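Long-range contacts in desmoplakin (Homo sapiens, PDB 3R6N), which is a desmosomal cell-adhesion protein whose plakin domain, made of spectrin repeats with an SH3 domain, probably contributes a rigid rod-like segment to the junction: residues R104-I109 with M174-T179; Q235-Q240 with S369-H374; N198-Q203 with K266-L271. All blocks are in the same frame, centred on the assembly; numbering follows the deposited sequence.

Overall arrangement
A rod of spectrin repeats shows how an elongated protein is held by separate local packings rather than by one central core. Interactions 1 and 2 lie on opposite sides of the chain's centre, their centres about 82 Å apart, and interaction 3 falls between them, about 35 Å and 48 Å from their centres. Helix 167-225 is common to interactions 1 and 3. Interaction 1 closes first along the chain; the segments of interactions 3 and 2 then alternate. Interaction 3 packs the chain entering the SH3 domain onto helix 167-225, while interaction 2 joins helices 234-265 and 340-384, on either side of that domain in the chain, consistent with a rigid fragment.

Interaction 1: R104-I109 with M174-T179; sequences REIMWI and MDTLQT. With D1D ((4S,5S)-1,2-dithiane-4,5-diol), chain C.
Within a three-helix bundle of the spectrin-repeat kind, L177 of helix 167-225 reaches over to E105, I106 and I109 of helix 68-117. The two short segments run nearly parallel, at 18°, with axes 9.9 Å apart. With CG anti to the backbone N (chi1 -178°), L177 leans toward the facing helix, and its methyl CD1 meets three partners there: CG1 of I106 at 3.7 Å, CB of E105 at 3.8 Å and, more loosely, CD1 of I109 at 4.1 Å. I106 reaches further over the helix and sets its terminal CD1 against CG2 of T176, 3.6 Å away, the two side chains crossing nearly at right angles. E105 gives the contact its CB, while its carboxylate turns away to a salt bridge with K145. The other L177 methyl, CD2, faces the bound dithiane-diol, 3.7 Å from its S4, and Q178 brings OE1 to 3.4 Å from the ligand atom C3. L149 of helix 130-161 touches both L177 and E105, adding a third helix to this partly buried apolar patch, as in the triple-helical coiled coil of a spectrin repeat.

Interaction 2: Q235-Q240 with S369-H374; sequences QHLLEQ and SLVSWH
L237 is the bump of this contact: its branched end pushes from helix 234-265 into a hollow on helix 340-384 formed by L370, V371 and H374. The methyl CD1 leads, 3.5 Å from CD2 of L370, while CD2 of L237 lies 3.7 Å from the same L370 methyl, so the leucine fork straddles it. A chi1 of -79° places CG of L237 beside its backbone N and directs the fork at L370, which it crosses at about a right angle. On the far wall of the hollow stands the H374 imidazole, which receives CD1 of L237 at its edge and in its plane, 3.9 Å from ND1. CE3 of the neighbouring W373 lies over the rim of one face of the imidazole. V371 is the answering bump: its CG2 sits between L237 and L238, while CG1 meets CD2 of L238 at 3.8 Å. L238 thus covers the outer flank, where Y375 also touches it. M232, from the loop leading into helix 234-265, packs on both L237 and L370, and I241 covers V371 from one turn further along. No hydrogen bond crosses the contact. The segments run roughly antiparallel at 148°, inclined by about 32°, and apolar side chains interlock between two helices of the spectrin-repeat rod, one preceding the SH3 strands in the chain and one following them.

Interaction 3: N198-Q203 with K266-L271; sequences NAAYFQ and KKIVQL
Y201 and L271 meet in a CH-pi contact where the loop leaving helix 234-265 lies along helix 167-225 on its way to the beta strands of the SH3 domain. The methyl CD2 of L271 rests over one face of the tyrosine ring, 3.6 Å from its centroid and only 16° off the ring normal. CG of Y201 points anti to the backbone N (chi1 178°), which carries the ring out to the loop, one face to L271 and one edge to V269 O. Purely apolar contacts extend the patch. CG2 of I268 approaches CD1 of Y201 obliquely at 3.7 Å, and the CD1 end of I268 settles by A200, 4.2 Å from its CB. F202 touches CD2 of L271 more distantly, and its own ring carries CD2 of Y201 over its centre; F205 adds an edge-to-face partner to Y201. Polar atoms border this core without bonding across it. The N198 amide is held by ND2 to W121 O, and its OD1 lies 3.4 Å from CD1 of L271. The carbonyl O of V269, weakly bonded to ND2 of N339, meets the tyrosine edge in its plane, 3.4 Å from CD1 of Y201.

Interaction 1: R104-I109 with M174-T179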
loop_
_atom_site.group_PDB
_atom_site.type_symbol
_atom_site.label_atom_id
_atom_site.label_comp_id
_atom_site.label_asym_id
_atom_site.label_seq_id
_atom_site.Cartn_x
_atom_site.Cartn_y
_atom_site.Cartn_z
ATOM N N ARG A 104 -8.328 -26.741 -16.181
ATOM C CA ARG A 104 -9.282 -25.650 -16.022
ATOM C C ARG A 104 -8.989 -24.835 -14.768
ATOM O O ARG A 104 -9.312 -23.650 -14.695
ATOM C CB ARG A 104 -10.716 -26.187 -15.962
ATOM C CG ARG A 104 -11.143 -27.000 -17.174
ATOM C CD ARG A 104 -12.653 -26.955 -17.342
ATOM N NE ARG A 104 -13.123 -25.582 -17.520
ATOM C CZ ARG A 104 -14.401 -25.217 -17.510
ATOM N NH1 ARG A 104 -15.351 -26.126 -17.325
ATOM N NH2 ARG A 104 -14.729 -23.942 -17.682
ATOM N N GLU A 105 -8.383 -25.478 -13.779
ATOM C CA GLU A 105 -8.078 -24.816 -12.522
ATOM C C GLU A 105 -6.911 -23.849 -12.685
ATOM O O GLU A 105 -6.826 -22.835 -11.989
ATOM C CB GLU A 105 -7.762 -25.849 -11.447
ATOM C CG GLU A 105 -8.460 -25.590 -10.137
ATOM C CD GLU A 105 -9.942 -25.335 -10.310
ATOM O OE1 GLU A 105 -10.300 -24.229 -10.767
ATOM O OE2 GLU A 105 -10.751 -26.236 -9.990
ATOM N N ILE A 106 -6.012 -24.170 -13.608
ATOM C CA ILE A 106 -4.860 -23.325 -13.878
ATOM C C ILE A 106 -5.272 -22.085 -14.663
ATOM O O ILE A 106 -4.770 -20.986 -14.418
ATOM C CB ILE A 106 -3.774 -24.104 -14.642
ATOM C CG1 ILE A 106 -2.890 -24.866 -13.652
ATOM C CG2 ILE A 106 -2.928 -23.171 -15.486
ATOM C CD1 ILE A 106 -2.155 -26.050 -14.254
ATOM N N MET A 107 -6.197 -22.258 -15.600
ATOM C CA MET A 107 -6.657 -21.127 -16.392
ATOM C C MET A 107 -7.366 -20.110 -15.510
ATOM O O MET A 107 -7.283 -18.906 -15.745
ATOM C CB MET A 107 -7.575 -21.569 -17.532
ATOM C CG MET A 107 -7.521 -20.617 -18.716
ATOM S SD MET A 107 -8.916 -20.740 -19.839
ATOM C CE MET A 107 -10.229 -20.045 -18.836
ATOM N N TRP A 108 -8.057 -20.607 -14.491
ATOM C CA TRP A 108 -8.783 -19.748 -13.569
ATOM C C TRP A 108 -7.815 -18.837 -12.831
ATOM O O TRP A 108 -7.991 -17.619 -12.790
ATOM C CB TRP A 108 -9.584 -20.591 -12.573
ATOM C CG TRP A 108 -10.482 -19.780 -11.696
ATOM C CD1 TRP A 108 -11.786 -19.465 -11.931
ATOM C CD2 TRP A 108 -10.138 -19.165 -10.447
ATOM N NE1 TRP A 108 -12.278 -18.698 -10.904
ATOM C CE2 TRP A 108 -11.286 -18.499 -9.981
ATOM C CE3 TRP A 108 -8.970 -19.115 -9.678
ATOM C CZ2 TRP A 108 -11.303 -17.792 -8.781
ATOM C CZ3 TRP A 108 -8.989 -18.413 -8.487
ATOM C CH2 TRP A 108 -10.148 -17.762 -8.050
ATOM N N ILE A 109 -6.784 -19.436 -12.252
ATOM C CA ILE A 109 -5.785 -18.679 -11.520
ATOM C C ILE A 109 -5.053 -17.738 -12.461
ATOM O O ILE A 109 -4.835 -16.574 -12.137
ATOM C CB ILE A 109 -4.782 -19.610 -10.839
ATOM C CG1 ILE A 109 -5.523 -20.616 -9.952
ATOM C CG2 ILE A 109 -3.771 -18.803 -10.035
ATOM C CD1 ILE A 109 -4.647 -21.746 -9.447
ATOM N N MET A 174 0.491 -31.185 -11.371
ATOM C CA MET A 174 0.055 -30.581 -10.118
ATOM C C MET A 174 1.089 -29.580 -9.622
ATOM O O MET A 174 0.740 -28.517 -9.110
ATOM C CB MET A 174 -0.189 -31.653 -9.055
ATOM C CG MET A 174 -1.191 -32.727 -9.458
ATOM S SD MET A 174 -2.870 -32.114 -9.717
ATOM C CE MET A 174 -3.187 -31.312 -8.148
ATOM N N ASP A 175 2.364 -29.925 -9.768
ATOM C CA ASP A 175 3.447 -28.999 -9.447
ATOM C C ASP A 175 3.195 -27.657 -10.119
ATOM O O ASP A 175 3.346 -26.604 -9.506
ATOM C CB ASP A 175 4.796 -29.560 -9.907
ATOM C CG ASP A 175 5.348 -30.614 -8.964
ATOM O OD1 ASP A 175 6.451 -31.136 -9.239
ATOM O OD2 ASP A 175 4.684 -30.910 -7.946
ATOM N N THR A 176 2.811 -27.713 -11.389
ATOM C CA THR A 176 2.471 -26.520 -12.147
ATOM C C THR A 176 1.384 -25.735 -11.428
ATOM O O THR A 176 1.559 -24.556 -11.120
ATOM C CB THR A 176 2.013 -26.881 -13.571
ATOM O OG1 THR A 176 3.145 -27.299 -14.339
ATOM C CG2 THR A 176 1.384 -25.684 -14.256
ATOM N N LEU A 177 0.266 -26.400 -11.156
ATOM C CA LEU A 177 -0.836 -25.787 -10.421
ATOM C C LEU A 177 -0.330 -25.106 -9.153
ATOM O O LEU A 177 -0.556 -23.918 -8.947
ATOM C CB LEU A 177 -1.882 -26.841 -10.061
ATOM C CG LEU A 177 -3.127 -26.351 -9.322
ATOM C CD1 LEU A 177 -4.124 -25.754 -10.295
ATOM C CD2 LEU A 177 -3.766 -27.490 -8.554
ATOM N N GLN A 178 0.361 -25.869 -8.307
ATOM C CA GLN A 178 0.930 -25.335 -7.073
ATOM C C GLN A 178 1.713 -24.046 -7.321
ATOM O O GLN A 178 1.569 -23.074 -6.583
ATOM C CB GLN A 178 1.831 -26.375 -6.400
ATOM C CG GLN A 178 2.632 -25.842 -5.215
ATOM C CD GLN A 178 1.765 -25.513 -4.011
ATOM O OE1 GLN A 178 1.166 -26.399 -3.402
ATOM N NE2 GLN A 178 1.700 -24.236 -3.659
ATOM N N THR A 179 2.542 -24.052 -8.359
ATOM C CA THR A 179 3.360 -22.892 -8.696
ATOM C C THR A 179 2.497 -21.668 -8.982
ATOM O O THR A 179 2.763 -20.578 -8.473
ATOM C CB THR A 179 4.263 -23.159 -9.915
ATOM O OG1 THR A 179 5.280 -24.109 -9.572
ATOM C CG2 THR A 179 4.922 -21.869 -10.375
HETATM S S1 D1D C . -1.637 -27.735 -5.075
HETATM C C1 D1D C . -1.566 -28.793 -3.668
HETATM C C2 D1D C . -1.983 -28.064 -2.390
HETATM O O2 D1D C . -1.021 -28.343 -1.366
HETATM C C3 D1D C . -2.117 -26.549 -2.557
HETATM O O3 D1D C . -2.102 -25.939 -1.260
HETATM C C4 D1D C . -3.408 -26.148 -3.264
HETATM S S4 D1D C . -3.332 -26.695 -4.934
#

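Interaction 2: Q235-Q240 with S369-H374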
loop_
_atom_site.group_PDB
_atom_site.type_symbol
_atom_site.label_atom_id
_atom_site.label_comp_id
_atom_site.label_asym_id
_atom_site.label_seq_id
_atom_site.Cartn_x
_atom_site.Cartn_y
_atom_site.Cartn_z
ATOM N N GLN A 235 -10.317 50.366 25.994
ATOM C CA GLN A 235 -11.200 49.226 26.207
ATOM C C GLN A 235 -11.140 48.261 25.028
ATOM O O GLN A 235 -10.850 47.077 25.195
ATOM C CB GLN A 235 -12.638 49.694 26.431
ATOM C CG GLN A 235 -13.630 48.566 26.647
ATOM C CD GLN A 235 -15.052 49.068 26.795
ATOM O OE1 GLN A 235 -15.279 50.219 27.170
ATOM N NE2 GLN A 235 -16.019 48.209 26.495
ATOM N N HIS A 236 -11.416 48.781 23.837
ATOM C CA HIS A 236 -11.390 47.988 22.614
ATOM C C HIS A 236 -10.121 47.145 22.488
ATOM O O HIS A 236 -10.168 46.003 22.033
ATOM C CB HIS A 236 -11.528 48.903 21.399
ATOM C CG HIS A 236 -11.164 48.247 20.106
ATOM N ND1 HIS A 236 -12.026 47.415 19.424
ATOM C CD2 HIS A 236 -10.028 48.296 19.372
ATOM C CE1 HIS A 236 -11.438 46.983 18.324
ATOM N NE2 HIS A 236 -10.225 47.502 18.268
ATOM N N LEU A 237 -8.990 47.719 22.886
ATOM C CA LEU A 237 -7.704 47.030 22.806
ATOM C C LEU A 237 -7.663 45.785 23.683
ATOM O O LEU A 237 -7.337 44.693 23.216
ATOM C CB LEU A 237 -6.566 47.969 23.206
ATOM C CG LEU A 237 -6.089 48.968 22.156
ATOM C CD1 LEU A 237 -5.060 49.909 22.757
ATOM C CD2 LEU A 237 -5.515 48.234 20.955
ATOM N N LEU A 238 -7.990 45.959 24.959
ATOM C CA LEU A 238 -7.933 44.864 25.920
ATOM C C LEU A 238 -8.816 43.690 25.499
ATOM O O LEU A 238 -8.524 42.538 25.817
ATOM C CB LEU A 238 -8.325 45.358 27.315
ATOM C CG LEU A 238 -7.497 46.523 27.862
ATOM C CD1 LEU A 238 -7.940 46.876 29.270
ATOM C CD2 LEU A 238 -6.014 46.188 27.836
ATOM N N GLU A 239 -9.893 43.994 24.780
ATOM C CA GLU A 239 -10.817 42.971 24.304
ATOM C C GLU A 239 -10.278 42.293 23.051
ATOM O O GLU A 239 -10.481 41.095 22.846
ATOM C CB GLU A 239 -12.191 43.586 24.030
ATOM C CG GLU A 239 -12.875 44.135 25.274
ATOM C CD GLU A 239 -13.814 45.287 24.970
ATOM O OE1 GLU A 239 -13.721 45.856 23.861
ATOM O OE2 GLU A 239 -14.644 45.628 25.841
ATOM N N GLN A 240 -9.593 43.066 22.217
ATOM C CA GLN A 240 -8.943 42.529 21.026
ATOM C C GLN A 240 -7.807 41.595 21.413
ATOM O O GLN A 240 -7.604 40.555 20.790
ATOM C CB GLN A 240 -8.402 43.659 20.153
ATOM C CG GLN A 240 -9.441 44.310 19.255
ATOM C CD GLN A 240 -9.769 43.467 18.037
ATOM O OE1 GLN A 240 -10.090 42.281 18.153
ATOM N NE2 GLN A 240 -9.685 44.075 16.857
ATOM N N SER A 369 2.017 47.254 23.200
ATOM C CA SER A 369 2.717 48.524 23.311
ATOM C C SER A 369 1.734 49.679 23.232
ATOM O O SER A 369 1.970 50.742 23.800
ATOM C CB SER A 369 3.768 48.663 22.211
ATOM O OG SER A 369 3.154 48.840 20.947
ATOM N N LEU A 370 0.633 49.475 22.518
ATOM C CA LEU A 370 -0.380 50.512 22.410
ATOM C C LEU A 370 -1.144 50.625 23.722
ATOM O O LEU A 370 -1.737 51.661 24.019
ATOM C CB LEU A 370 -1.339 50.222 21.258
ATOM C CG LEU A 370 -2.342 51.344 20.989
ATOM C CD1 LEU A 370 -1.614 52.639 20.663
ATOM C CD2 LEU A 370 -3.299 50.965 19.873
ATOM N N VAL A 371 -1.119 49.552 24.507
ATOM C CA VAL A 371 -1.770 49.547 25.812
ATOM C C VAL A 371 -0.895 50.232 26.855
ATOM O O VAL A 371 -1.392 50.974 27.701
ATOM C CB VAL A 371 -2.101 48.116 26.284
ATOM C CG1 VAL A 371 -2.738 48.149 27.662
ATOM C CG2 VAL A 371 -3.025 47.430 25.292
ATOM N N SER A 372 0.408 49.982 26.794
ATOM C CA SER A 372 1.339 50.623 27.714
ATOM C C SER A 372 1.404 52.118 27.445
ATOM O O SER A 372 1.700 52.907 28.339
ATOM C CB SER A 372 2.737 50.008 27.603
ATOM O OG SER A 372 2.812 48.769 28.287
ATOM N N TRP A 373 1.128 52.499 26.203
ATOM C CA TRP A 373 1.112 53.904 25.826
ATOM C C TRP A 373 -0.039 54.600 26.535
ATOM O O TRP A 373 0.144 55.644 27.160
ATOM C CB TRP A 373 0.971 54.047 24.310
ATOM C CG TRP A 373 1.116 55.455 23.819
ATOM C CD1 TRP A 373 2.278 56.144 23.646
ATOM C CD2 TRP A 373 0.061 56.342 23.429
ATOM N NE1 TRP A 373 2.013 57.409 23.177
ATOM C CE2 TRP A 373 0.660 57.555 23.035
ATOM C CE3 TRP A 373 -1.332 56.229 23.377
ATOM C CZ2 TRP A 373 -0.084 58.646 22.594
ATOM C CZ3 TRP A 373 -2.070 57.314 22.940
ATOM C CH2 TRP A 373 -1.444 58.506 22.554
ATOM N N HIS A 374 -1.224 54.005 26.447
ATOM C CA HIS A 374 -2.405 54.564 27.094
ATOM C C HIS A 374 -2.278 54.611 28.614
ATOM O O HIS A 374 -2.536 55.642 29.231
ATOM C CB HIS A 374 -3.659 53.794 26.687
ATOM C CG HIS A 374 -4.268 54.274 25.408
ATOM N ND1 HIS A 374 -4.519 53.437 24.342
ATOM C CD2 HIS A 374 -4.675 55.507 25.023
ATOM C CE1 HIS A 374 -5.057 54.133 23.356
ATOM N NE2 HIS A 374 -5.162 55.391 23.742
#

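Interaction 3: N198-Q203 with K266-L271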
loop_
_atom_site.group_PDB
_atom_site.type_symbol
_atom_site.label_atom_id
_atom_site.label_comp_id
_atom_site.label_asym_id
_atom_site.label_seq_id
_atom_site.Cartn_x
_atom_site.Cartn_y
_atom_site.Cartn_z
ATOM N N ASN A 198 -1.172 3.508 -1.417
ATOM C CA ASN A 198 -1.938 4.350 -2.323
ATOM C C ASN A 198 -3.053 5.105 -1.603
ATOM O O ASN A 198 -3.346 6.254 -1.932
ATOM C CB ASN A 198 -2.495 3.535 -3.493
ATOM C CG ASN A 198 -1.466 3.311 -4.588
ATOM O OD1 ASN A 198 -0.284 3.107 -4.312
ATOM N ND2 ASN A 198 -1.910 3.365 -5.840
ATOM N N ALA A 199 -3.674 4.459 -0.622
ATOM C CA ALA A 199 -4.653 5.137 0.210
ATOM C C ALA A 199 -3.971 6.320 0.883
ATOM O O ALA A 199 -4.399 7.463 0.732
ATOM C CB ALA A 199 -5.225 4.188 1.246
ATOM N N ALA A 200 -2.893 6.040 1.608
ATOM C CA ALA A 200 -2.127 7.081 2.286
ATOM C C ALA A 200 -1.729 8.206 1.331
ATOM O O ALA A 200 -1.921 9.385 1.630
ATOM C CB ALA A 200 -0.895 6.484 2.953
ATOM N N TYR A 201 -1.176 7.830 0.182
ATOM C CA TYR A 201 -0.743 8.785 -0.831
ATOM C C TYR A 201 -1.835 9.801 -1.152
ATOM O O TYR A 201 -1.574 11.003 -1.232
ATOM C CB TYR A 201 -0.323 8.044 -2.099
ATOM C CG TYR A 201 0.099 8.927 -3.250
ATOM C CD1 TYR A 201 1.441 9.158 -3.518
ATOM C CD2 TYR A 201 -0.843 9.514 -4.085
ATOM C CE1 TYR A 201 1.831 9.956 -4.580
ATOM C CE2 TYR A 201 -0.459 10.314 -5.147
ATOM C CZ TYR A 201 0.876 10.530 -5.388
ATOM O OH TYR A 201 1.256 11.319 -6.444
ATOM N N PHE A 202 -3.060 9.319 -1.330
ATOM C CA PHE A 202 -4.167 10.212 -1.652
ATOM C C PHE A 202 -4.690 10.946 -0.419
ATOM O O PHE A 202 -5.077 12.113 -0.498
ATOM C CB PHE A 202 -5.299 9.462 -2.354
ATOM C CG PHE A 202 -4.964 9.032 -3.751
ATOM C CD1 PHE A 202 -4.853 7.690 -4.070
ATOM C CD2 PHE A 202 -4.751 9.972 -4.745
ATOM C CE1 PHE A 202 -4.545 7.294 -5.353
ATOM C CE2 PHE A 202 -4.442 9.583 -6.034
ATOM C CZ PHE A 202 -4.338 8.243 -6.339
ATOM N N GLN A 203 -4.700 10.262 0.719
ATOM C CA GLN A 203 -5.151 10.876 1.959
ATOM C C GLN A 203 -4.263 12.071 2.268
ATOM O O GLN A 203 -4.741 13.133 2.663
ATOM C CB GLN A 203 -5.098 9.864 3.107
ATOM C CG GLN A 203 -6.000 10.195 4.292
ATOM C CD GLN A 203 -5.592 11.464 5.018
ATOM O OE1 GLN A 203 -4.404 11.763 5.157
ATOM N NE2 GLN A 203 -6.580 12.222 5.485
ATOM N N LYS A 266 7.198 11.839 5.121
ATOM C CA LYS A 266 8.396 11.007 5.127
ATOM C C LYS A 266 8.079 9.554 4.780
ATOM O O LYS A 266 8.982 8.759 4.515
ATOM C CB LYS A 266 9.095 11.086 6.487
ATOM C CG LYS A 266 9.756 12.427 6.775
ATOM C CD LYS A 266 10.395 12.442 8.161
ATOM C CE LYS A 266 11.272 13.676 8.363
ATOM N NZ LYS A 266 10.555 14.946 8.044
ATOM N N LYS A 267 6.794 9.214 4.772
ATOM C CA LYS A 267 6.368 7.840 4.529
ATOM C C LYS A 267 5.558 7.678 3.245
ATOM O O LYS A 267 5.259 6.560 2.830
ATOM C CB LYS A 267 5.562 7.316 5.719
ATOM C CG LYS A 267 6.360 7.214 7.006
ATOM C CD LYS A 267 5.559 6.513 8.082
ATOM C CE LYS A 267 4.181 7.142 8.237
ATOM N NZ LYS A 267 3.371 6.477 9.299
ATOM N N ILE A 268 5.204 8.791 2.617
ATOM C CA ILE A 268 4.401 8.743 1.402
ATOM C C ILE A 268 5.172 8.162 0.224
ATOM O O ILE A 268 6.276 8.598 -0.095
ATOM C CB ILE A 268 3.845 10.122 1.024
ATOM C CG1 ILE A 268 2.897 10.621 2.115
ATOM C CG2 ILE A 268 3.116 10.047 -0.308
ATOM C CD1 ILE A 268 1.750 9.681 2.402
ATOM N N VAL A 269 4.563 7.176 -0.420
ATOM C CA VAL A 269 5.184 6.436 -1.507
ATOM C C VAL A 269 5.177 7.254 -2.805
ATOM O O VAL A 269 4.626 8.354 -2.842
ATOM C CB VAL A 269 4.437 5.101 -1.713
ATOM C CG1 VAL A 269 3.307 5.273 -2.715
ATOM C CG2 VAL A 269 5.396 4.002 -2.133
ATOM N N GLN A 270 5.793 6.725 -3.862
ATOM C CA GLN A 270 5.805 7.399 -5.158
ATOM C C GLN A 270 4.957 6.671 -6.193
ATOM O O GLN A 270 5.099 5.466 -6.388
ATOM C CB GLN A 270 7.229 7.539 -5.684
ATOM C CG GLN A 270 8.066 8.538 -4.924
ATOM C CD GLN A 270 9.259 9.019 -5.722
ATOM O OE1 GLN A 270 9.136 9.356 -6.901
ATOM N NE2 GLN A 270 10.425 9.056 -5.082
ATOM N N LEU A 271 4.087 7.412 -6.871
ATOM C CA LEU A 271 3.173 6.828 -7.848
ATOM C C LEU A 271 3.435 7.260 -9.292
ATOM O O LEU A 271 3.311 6.457 -10.212
ATOM C CB LEU A 271 1.722 7.139 -7.468
ATOM C CG LEU A 271 0.971 6.090 -6.645
ATOM C CD1 LEU A 271 1.863 5.485 -5.585
ATOM C CD2 LEU A 271 -0.283 6.688 -6.021
#